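Local coordinates for putative peptide binding protein (Ruminococcus gnavus, PDB 3NOH) that is of unknown function but probably binds a peptide or similar ligand, at residues Tyr23-Asn28 / Phe62-Ser67; Ser79-Leu84 / Ala89-Lys94. One frame throughout, in Å; residues are numbered along the deposited sequence.

Contact 1. Residues Tyr23-Asn28 / Phe62-Ser67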
ATOM      1  N   TYR A  23       1.112   8.569   6.665  1.00 24.39           N
ATOM      2  CA  TYR A  23       0.358   7.611   5.923  1.00 22.71           C
ATOM      3  C   TYR A  23       0.926   6.275   6.235  1.00 25.69           C
ATOM      4  O   TYR A  23       2.042   6.143   6.775  1.00 24.79           O
ATOM      5  CB  TYR A  23       0.486   7.892   4.415  1.00 23.14           C
ATOM      6  CG  TYR A  23      -0.152   9.188   4.031  1.00 22.29           C
ATOM      7  CD1 TYR A  23       0.533  10.366   4.207  1.00 26.04           C
ATOM      8  CD2 TYR A  23      -1.451   9.232   3.503  1.00 23.69           C
ATOM      9  CE1 TYR A  23      -0.071  11.599   3.910  1.00 27.68           C
ATOM     10  CE2 TYR A  23      -2.051  10.441   3.201  1.00 24.22           C
ATOM     11  CZ  TYR A  23      -1.365  11.615   3.411  1.00 26.69           C
ATOM     12  OH  TYR A  23      -1.950  12.833   3.077  1.00 30.20           O
ATOM     13  N   ILE A  24       0.117   5.277   5.892  1.00 23.56           N
ATOM     14  CA  ILE A  24       0.593   3.924   5.940  1.00 23.61           C
ATOM     15  C   ILE A  24       0.460   3.184   4.645  1.00 24.36           C
ATOM     16  O   ILE A  24      -0.488   3.393   3.893  1.00 23.16           O
ATOM     17  CB  ILE A  24      -0.030   3.122   7.062  1.00 25.26           C
ATOM     18  CG1 ILE A  24      -1.514   2.957   6.904  1.00 28.42           C
ATOM     19  CG2 ILE A  24       0.343   3.678   8.472  1.00 25.68           C
ATOM     20  CD1 ILE A  24      -1.992   1.792   7.866  1.00 32.75           C
ATOM     21  N   PHE A  25       1.486   2.352   4.377  1.00 23.45           N
ATOM     22  CA  PHE A  25       1.451   1.332   3.365  1.00 20.82           C
ATOM     23  C   PHE A  25       1.362   0.014   4.078  1.00 25.38           C
ATOM     24  O   PHE A  25       2.286  -0.335   4.812  1.00 24.02           O
ATOM     25  CB  PHE A  25       2.648   1.388   2.428  1.00 23.45           C
ATOM     26  CG  PHE A  25       2.703   0.264   1.443  1.00 22.92           C
ATOM     27  CD1 PHE A  25       1.790   0.186   0.429  1.00 25.35           C
ATOM     28  CD2 PHE A  25       3.695  -0.729   1.550  1.00 25.75           C
ATOM     29  CE1 PHE A  25       1.820  -0.853  -0.464  1.00 25.17           C
ATOM     30  CE2 PHE A  25       3.730  -1.765   0.619  1.00 28.02           C
ATOM     31  CZ  PHE A  25       2.791  -1.826  -0.360  1.00 27.88           C
ATOM     32  N   CYS A  26       0.262  -0.722   3.841  1.00 22.70           N
ATOM     33  CA  CYS A  26      -0.078  -1.860   4.680  1.00 23.04           C
ATOM     34  C   CYS A  26      -0.319  -3.081   3.775  1.00 21.78           C
ATOM     35  O   CYS A  26      -1.062  -2.986   2.795  1.00 22.78           O
ATOM     36  CB  CYS A  26      -1.357  -1.537   5.515  1.00 25.12           C
ATOM     37  SG  CYS A  26      -1.736  -2.808   6.710  1.00 28.60           S
HETATM   38  N   MSE A  27       0.299  -4.214   4.137  1.00 22.81           N
HETATM   39  CA  MSE A  27       0.195  -5.474   3.398  1.00 21.83           C
HETATM   40  C   MSE A  27      -0.420  -6.524   4.290  1.00 24.24           C
HETATM   41  O   MSE A  27      -0.117  -6.589   5.493  1.00 25.32           O
HETATM   42  CB  MSE A  27       1.597  -5.944   2.933  1.00 23.75           C
HETATM   43  CG  MSE A  27       2.217  -5.007   1.913  1.00 23.48           C
HETATM   44 SE   MSE A  27       4.061  -5.374   1.654  0.75 25.55          SE
HETATM   45  CE  MSE A  27       4.668  -4.524   3.299  1.00 29.52           C
ATOM     46  N   ASN A  28      -1.227  -7.388   3.700  1.00 23.78           N
ATOM     47  CA  ASN A  28      -1.799  -8.547   4.369  1.00 23.52           C
ATOM     48  C   ASN A  28      -0.790  -9.718   4.304  1.00 25.18           C
ATOM     49  O   ASN A  28      -0.619 -10.387   3.280  1.00 25.82           O
ATOM     50  CB  ASN A  28      -3.115  -8.932   3.691  1.00 22.65           C
ATOM     51  CG  ASN A  28      -3.809 -10.066   4.398  1.00 25.93           C
ATOM     52  OD1 ASN A  28      -3.220 -10.770   5.259  1.00 26.76           O
ATOM     53  ND2 ASN A  28      -5.070 -10.284   4.027  1.00 26.12           N
ATOM     54  N   PHE A  62      -0.228  -7.578  -7.399  1.00 24.92           N
ATOM     55  CA  PHE A  62      -1.122  -7.336  -6.263  1.00 23.61           C
ATOM     56  C   PHE A  62      -1.826  -6.014  -6.425  1.00 25.31           C
ATOM     57  O   PHE A  62      -1.409  -5.159  -7.211  1.00 24.92           O
ATOM     58  CB  PHE A  62      -0.409  -7.428  -4.894  1.00 24.40           C
ATOM     59  CG  PHE A  62       0.629  -6.367  -4.656  1.00 23.00           C
ATOM     60  CD1 PHE A  62       1.937  -6.539  -5.130  1.00 24.64           C
ATOM     61  CD2 PHE A  62       0.317  -5.196  -4.000  1.00 23.85           C
ATOM     62  CE1 PHE A  62       2.882  -5.526  -4.928  1.00 26.44           C
ATOM     63  CE2 PHE A  62       1.292  -4.194  -3.776  1.00 26.92           C
ATOM     64  CZ  PHE A  62       2.564  -4.367  -4.244  1.00 27.22           C
ATOM     65  N   ASP A  63      -2.929  -5.864  -5.719  1.00 21.46           N
ATOM     66  CA  ASP A  63      -3.698  -4.644  -5.753  1.00 21.48           C
ATOM     67  C   ASP A  63      -3.380  -3.795  -4.527  1.00 21.90           C
ATOM     68  O   ASP A  63      -3.166  -4.294  -3.401  1.00 20.81           O
ATOM     69  CB  ASP A  63      -5.200  -4.966  -5.789  1.00 21.99           C
ATOM     70  CG  ASP A  63      -5.632  -5.721  -7.051  1.00 28.39           C
ATOM     71  OD1 ASP A  63      -4.945  -5.630  -8.062  1.00 30.85           O
ATOM     72  OD2 ASP A  63      -6.686  -6.422  -6.988  1.00 34.06           O
ATOM     73  N   ILE A  64      -3.476  -2.483  -4.703  1.00 19.57           N
ATOM     74  CA  ILE A  64      -3.408  -1.538  -3.610  1.00 20.15           C
ATOM     75  C   ILE A  64      -4.725  -0.778  -3.523  1.00 19.75           C
ATOM     76  O   ILE A  64      -5.129  -0.118  -4.479  1.00 19.83           O
ATOM     77  CB  ILE A  64      -2.267  -0.496  -3.781  1.00 21.38           C
ATOM     78  CG1 ILE A  64      -0.925  -1.229  -3.859  1.00 21.11           C
ATOM     79  CG2 ILE A  64      -2.280   0.506  -2.604  1.00 22.77           C
ATOM     80  CD1 ILE A  64       0.297  -0.356  -4.220  1.00 22.77           C
ATOM     81  N   TYR A  65      -5.427  -0.874  -2.416  1.00 19.54           N
ATOM     82  CA  TYR A  65      -6.659  -0.124  -2.199  1.00 17.90           C
ATOM     83  C   TYR A  65      -6.386   1.262  -1.621  1.00 20.55           C
ATOM     84  O   TYR A  65      -5.416   1.473  -0.913  1.00 19.93           O
ATOM     85  CB  TYR A  65      -7.588  -0.870  -1.246  1.00 19.07           C
ATOM     86  CG  TYR A  65      -8.073  -2.213  -1.691  1.00 20.00           C
ATOM     87  CD1 TYR A  65      -7.998  -2.621  -2.996  1.00 21.42           C
ATOM     88  CD2 TYR A  65      -8.698  -3.043  -0.766  1.00 20.04           C
ATOM     89  CE1 TYR A  65      -8.499  -3.875  -3.406  1.00 23.88           C
ATOM     90  CE2 TYR A  65      -9.201  -4.271  -1.145  1.00 21.86           C
ATOM     91  CZ  TYR A  65      -9.134  -4.663  -2.465  1.00 25.87           C
ATOM     92  OH  TYR A  65      -9.625  -5.910  -2.837  1.00 27.82           O
ATOM     93  N   VAL A  66      -7.249   2.213  -1.937  1.00 17.31           N
ATOM     94  CA  VAL A  66      -7.117   3.589  -1.478  0.50 18.21           C
ATOM     95  C   VAL A  66      -8.518   4.157  -1.297  1.00 20.21           C
ATOM     96  O   VAL A  66      -9.412   3.815  -2.054  1.00 20.84           O
ATOM     97  CB  VAL A  66      -6.306   4.445  -2.491  0.50 19.51           C
ATOM     98  CG1 VAL A  66      -6.975   4.462  -3.876  0.50 16.01           C
ATOM     99  CG2 VAL A  66      -6.104   5.883  -1.997  0.50 19.79           C
ATOM    100  N   SER A  67      -8.698   5.065  -0.335  1.00 19.98           N
ATOM    101  CA  SER A  67     -10.000   5.691  -0.201  1.00 19.26           C
ATOM    102  C   SER A  67     -10.247   6.712  -1.338  1.00 19.53           C
ATOM    103  O   SER A  67      -9.394   7.572  -1.646  1.00 20.70           O
ATOM    104  CB  SER A  67     -10.057   6.463   1.096  1.00 21.08           C
ATOM    105  OG  SER A  67     -11.235   7.279   1.149  1.00 21.46           O
TER
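Phe25 meets Phe62 and Ile64 in a buried, wholly apolar contact between two strands that are not neighbours in the central sheet. Strand 112-116 runs between 22-27 and 61-67 and takes up Ile24 and Cys26 in backbone hydrogen bonds, so no hydrogen bond passes directly between the two segments and long side chains must bridge the gap on one face of the sheet. Phenylalanine suits the task. CG of Phe25 stands opposite the backbone N (chi1 175°), which throws the ring out from its strand toward Phe62 and Ile64. Its CE1 comes within 4.1 Å of CD1 of Ile64, and the two side chains cross at about a right angle. Ile64 extends this far because CG1 and CD1 continue in a nearly straight chain (chi2 172°), carrying the terminal methyl to the aromatic ring. CE2 of Phe62 approaches the edge of the Phe25 ring, 4.4 Å from CZ. The two ring planes are steeply inclined, about 55° apart, so they pack without a parallel overlap. Alternation along each strand completes the patch. Phe62 and Ile64, two residues apart, lie side by side with CE2 of Phe62 4.0 Å from CD1 of Ile64, while the selenium of Met27, a selenomethionine, rests 3.8 Å from CE2 of Phe25. Ile64 also touches Leu84 of helix 71-86, which places this apolar patch on the face covered by helix 71-86, in the hydrophobic core between sheet and helix. The strand order 90-96, 61-67, 112-116, 22-27, 129-134, with 22-27 alone running against the rest, resembles that in one lobe of type II periplasmic binding proteins, which is consistent with this family's clan.

Contact 2. Residues Ser79-Leu84 / Ala89-Lys94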
ATOM      1  N   SER A  79       0.819   7.244  -9.173  1.00 28.11           N
ATOM      2  CA  SER A  79       2.237   7.442  -9.491  1.00 28.21           C
ATOM      3  C   SER A  79       3.092   6.258  -9.039  1.00 28.25           C
ATOM      4  O   SER A  79       3.985   5.810  -9.777  1.00 29.64           O
ATOM      5  CB  SER A  79       2.729   8.735  -8.824  1.00 34.37           C
ATOM      6  OG  SER A  79       2.213   9.860  -9.510  1.00 38.83           O
ATOM      7  N   LEU A  80       2.832   5.787  -7.819  1.00 27.67           N
ATOM      8  CA  LEU A  80       3.516   4.617  -7.243  1.00 27.88           C
ATOM      9  C   LEU A  80       3.266   3.402  -8.119  1.00 27.90           C
ATOM     10  O   LEU A  80       4.184   2.616  -8.362  1.00 27.33           O
ATOM     11  CB  LEU A  80       3.037   4.353  -5.811  1.00 28.47           C
ATOM     12  CG  LEU A  80       3.562   3.096  -5.134  1.00 28.51           C
ATOM     13  CD1 LEU A  80       5.100   3.090  -4.990  1.00 31.22           C
ATOM     14  CD2 LEU A  80       2.904   2.862  -3.715  1.00 26.04           C
ATOM     15  N   CYS A  81       2.025   3.271  -8.591  1.00 26.89           N
ATOM     16  CA  CYS A  81       1.655   2.175  -9.524  1.00 27.85           C
ATOM     17  C   CYS A  81       2.525   2.182 -10.782  1.00 27.62           C
ATOM     18  O   CYS A  81       3.033   1.153 -11.253  1.00 27.77           O
ATOM     19  CB  CYS A  81       0.177   2.331  -9.908  1.00 25.46           C
ATOM     20  SG  CYS A  81      -0.474   0.889 -10.730  1.00 28.38           S
ATOM     21  N   GLU A  82       2.708   3.364 -11.371  1.00 27.83           N
ATOM     22  CA  GLU A  82       3.596   3.509 -12.491  1.00 29.77           C
ATOM     23  C   GLU A  82       5.051   3.056 -12.165  1.00 28.65           C
ATOM     24  O   GLU A  82       5.692   2.337 -12.951  1.00 28.90           O
ATOM     25  CB  GLU A  82       3.583   4.955 -12.960  1.00 31.81           C
ATOM     26  CG  GLU A  82       4.338   5.161 -14.206  1.00 40.04           C
ATOM     27  CD  GLU A  82       4.224   6.603 -14.689  1.00 54.26           C
ATOM     28  OE1 GLU A  82       3.303   7.331 -14.220  1.00 58.11           O
ATOM     29  OE2 GLU A  82       5.065   6.985 -15.521  1.00 56.03           O
ATOM     30  N   ARG A  83       5.547   3.455 -10.999  1.00 28.48           N
ATOM     31  CA  ARG A  83       6.913   3.065 -10.640  0.50 30.70           C
ATOM     32  C   ARG A  83       7.000   1.552 -10.383  1.00 28.84           C
ATOM     33  O   ARG A  83       7.982   0.926 -10.811  1.00 32.16           O
ATOM     34  CB  ARG A  83       7.444   3.875  -9.448  0.50 29.18           C
ATOM     35  CG  ARG A  83       7.612   5.363  -9.740  0.50 31.90           C
ATOM     36  CD  ARG A  83       8.318   6.114  -8.570  0.50 32.92           C
ATOM     37  NE  ARG A  83       7.695   5.943  -7.248  0.50 36.65           N
ATOM     38  CZ  ARG A  83       6.698   6.690  -6.770  0.50 33.12           C
ATOM     39  NH1 ARG A  83       6.172   7.655  -7.513  0.50 33.09           N
ATOM     40  NH2 ARG A  83       6.234   6.482  -5.545  0.50 38.74           N
ATOM     41  N   LEU A  84       6.000   0.978  -9.709  1.00 29.45           N
ATOM     42  CA  LEU A  84       6.003  -0.462  -9.475  1.00 30.17           C
ATOM     43  C   LEU A  84       5.943  -1.236 -10.779  1.00 30.04           C
ATOM     44  O   LEU A  84       6.721  -2.166 -10.969  1.00 30.30           O
ATOM     45  CB  LEU A  84       4.862  -0.866  -8.532  1.00 28.69           C
ATOM     46  CG  LEU A  84       5.076  -0.524  -7.045  1.00 27.16           C
ATOM     47  CD1 LEU A  84       3.697  -0.619  -6.318  1.00 29.81           C
ATOM     48  CD2 LEU A  84       6.201  -1.451  -6.458  1.00 32.12           C
ATOM     49  N   ALA A  89       6.659  -5.218 -11.681  1.00 33.15           N
ATOM     50  CA  ALA A  89       5.517  -5.679 -10.902  1.00 33.76           C
ATOM     51  C   ALA A  89       4.265  -5.464 -11.779  1.00 36.71           C
ATOM     52  O   ALA A  89       4.361  -4.809 -12.844  1.00 38.22           O
ATOM     53  CB  ALA A  89       5.423  -4.905  -9.594  1.00 32.64           C
ATOM     54  N   ASP A  90       3.155  -6.128 -11.454  1.00 31.11           N
ATOM     55  CA  ASP A  90       1.878  -5.830 -12.118  1.00 29.81           C
ATOM     56  C   ASP A  90       0.895  -5.448 -11.023  1.00 26.76           C
ATOM     57  O   ASP A  90       0.210  -6.276 -10.453  1.00 29.16           O
ATOM     58  CB  ASP A  90       1.287  -6.943 -12.969  1.00 31.04           C
ATOM     59  CG  ASP A  90       0.010  -6.465 -13.786  1.00 38.61           C
ATOM     60  OD1 ASP A  90      -0.297  -5.234 -13.894  1.00 35.68           O
ATOM     61  OD2 ASP A  90      -0.651  -7.345 -14.377  1.00 45.34           O
ATOM     62  N   VAL A  91       0.940  -4.185 -10.671  1.00 25.08           N
ATOM     63  CA  VAL A  91       0.108  -3.659  -9.597  1.00 23.03           C
ATOM     64  C   VAL A  91      -1.021  -2.810 -10.187  1.00 21.95           C
ATOM     65  O   VAL A  91      -0.854  -2.169 -11.245  1.00 23.14           O
ATOM     66  CB  VAL A  91       0.984  -2.833  -8.624  1.00 23.56           C
ATOM     67  CG1 VAL A  91       0.164  -2.118  -7.582  1.00 22.82           C
ATOM     68  CG2 VAL A  91       2.036  -3.775  -7.960  1.00 24.40           C
ATOM     69  N   GLN A  92      -2.178  -2.909  -9.544  1.00 22.40           N
ATOM     70  CA  GLN A  92      -3.349  -2.053  -9.819  1.00 20.44           C
ATOM     71  C   GLN A  92      -3.717  -1.292  -8.552  1.00 21.26           C
ATOM     72  O   GLN A  92      -3.595  -1.812  -7.424  1.00 20.37           O
ATOM     73  CB  GLN A  92      -4.587  -2.897 -10.234  1.00 22.35           C
ATOM     74  CG  GLN A  92      -4.370  -3.776 -11.337  1.00 26.08           C
ATOM     75  CD  GLN A  92      -5.601  -4.571 -11.696  1.00 27.67           C
ATOM     76  OE1 GLN A  92      -6.090  -4.494 -12.818  1.00 28.88           O
ATOM     77  NE2 GLN A  92      -6.112  -5.378 -10.715  1.00 26.24           N
ATOM     78  N   ILE A  93      -4.198  -0.065  -8.719  1.00 19.78           N
ATOM     79  CA  ILE A  93      -4.806   0.729  -7.653  1.00 18.05           C
ATOM     80  C   ILE A  93      -6.364   0.626  -7.865  1.00 17.24           C
ATOM     81  O   ILE A  93      -6.872   0.771  -8.955  1.00 19.53           O
ATOM     82  CB  ILE A  93      -4.432   2.211  -7.735  1.00 18.83           C
ATOM     83  CG1 ILE A  93      -2.888   2.411  -7.853  1.00 20.10           C
ATOM     84  CG2 ILE A  93      -5.028   2.983  -6.508  1.00 19.86           C
ATOM     85  CD1 ILE A  93      -2.119   1.730  -6.718  1.00 22.37           C
ATOM     86  N   LYS A  94      -7.053   0.359  -6.750  1.00 17.33           N
ATOM     87  CA  LYS A  94      -8.518   0.256  -6.709  0.50 18.09           C
ATOM     88  C   LYS A  94      -9.029   1.087  -5.568  1.00 17.84           C
ATOM     89  O   LYS A  94      -8.651   0.873  -4.396  1.00 19.58           O
ATOM     90  CB  LYS A  94      -8.938  -1.194  -6.480  0.50 19.60           C
ATOM     91  CG  LYS A  94      -8.632  -2.088  -7.623  0.50 19.91           C
ATOM     92  CD  LYS A  94      -9.261  -3.458  -7.451  0.50 22.64           C
ATOM     93  CE  LYS A  94      -8.838  -4.338  -8.567  0.50 19.16           C
ATOM     94  NZ  LYS A  94      -9.206  -5.782  -8.310  0.50 23.83           N
TER
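Helix 79-84 and strand 90-94 run almost exactly antiparallel, at 171° between their directions, with the two axes 7.8 Å apart at closest approach. They are the helix and second strand of the beta-alpha-beta unit 61-67, 71-86, 90-96, in which the chain leaves one strand, returns along a helix packed on the sheet, and enters the next strand parallel to the first. The backbones are close already at the turn: Ala89 N donates to Leu84 O at 3.1 Å. This bond ties the start of segment 89-94 to the last turn of the helix, and Asn85 OD1 accepts from Val91 N just beyond. Alanine suits so close an approach of the two backbones, for its small CB lies 3.3 Å from Leu84 O. Farther along, Leu84 and Val91 meet at a slant. CD1 of Leu84 sits by both Val91 methyls, closest to CG2 at 3.9 Å. Valine, branched at CB, suits an extended strand and offers a broad methyl surface, whereas leucine, branched one carbon later, fits a helix and reaches farther; Leu84 also contacts Leu43 and Phe46 of helix 37-47. Gln92, between Val91 and Ile93, turns away from the helix, and its NE2 is bonded to Asp63. One helical turn before Leu84, the slim Cys81 packs against Ile93, its CB 3.7 Å from Ile93 CG1. The thiol of Cys81 lies anti to the backbone N (chi1 -167°), which points SG across to the strand backbone and brings it to 3.1 Å from the O of Val91.

How the contacts relate
The centres of contacts 1 and 2 lie about 11 Å apart, and the two come in series along the chain, the first closing before the second opens. Strand 61-67 leads directly into helix 71-86 and, through it, to edge strand 90-96, its neighbour in the sheet. The seam between these strands joins the contacts: Ile64 N probably donates to Gln92 O (2.8 Å), and Val66 CG1 packs on Ile93 CG2 at 3.6 Å. Contact 1 thus spans the middle of the sheet while contact 2 seats a helix over its edge strand, so one continuous apolar layer runs from strand 22-27 to helix 71-86.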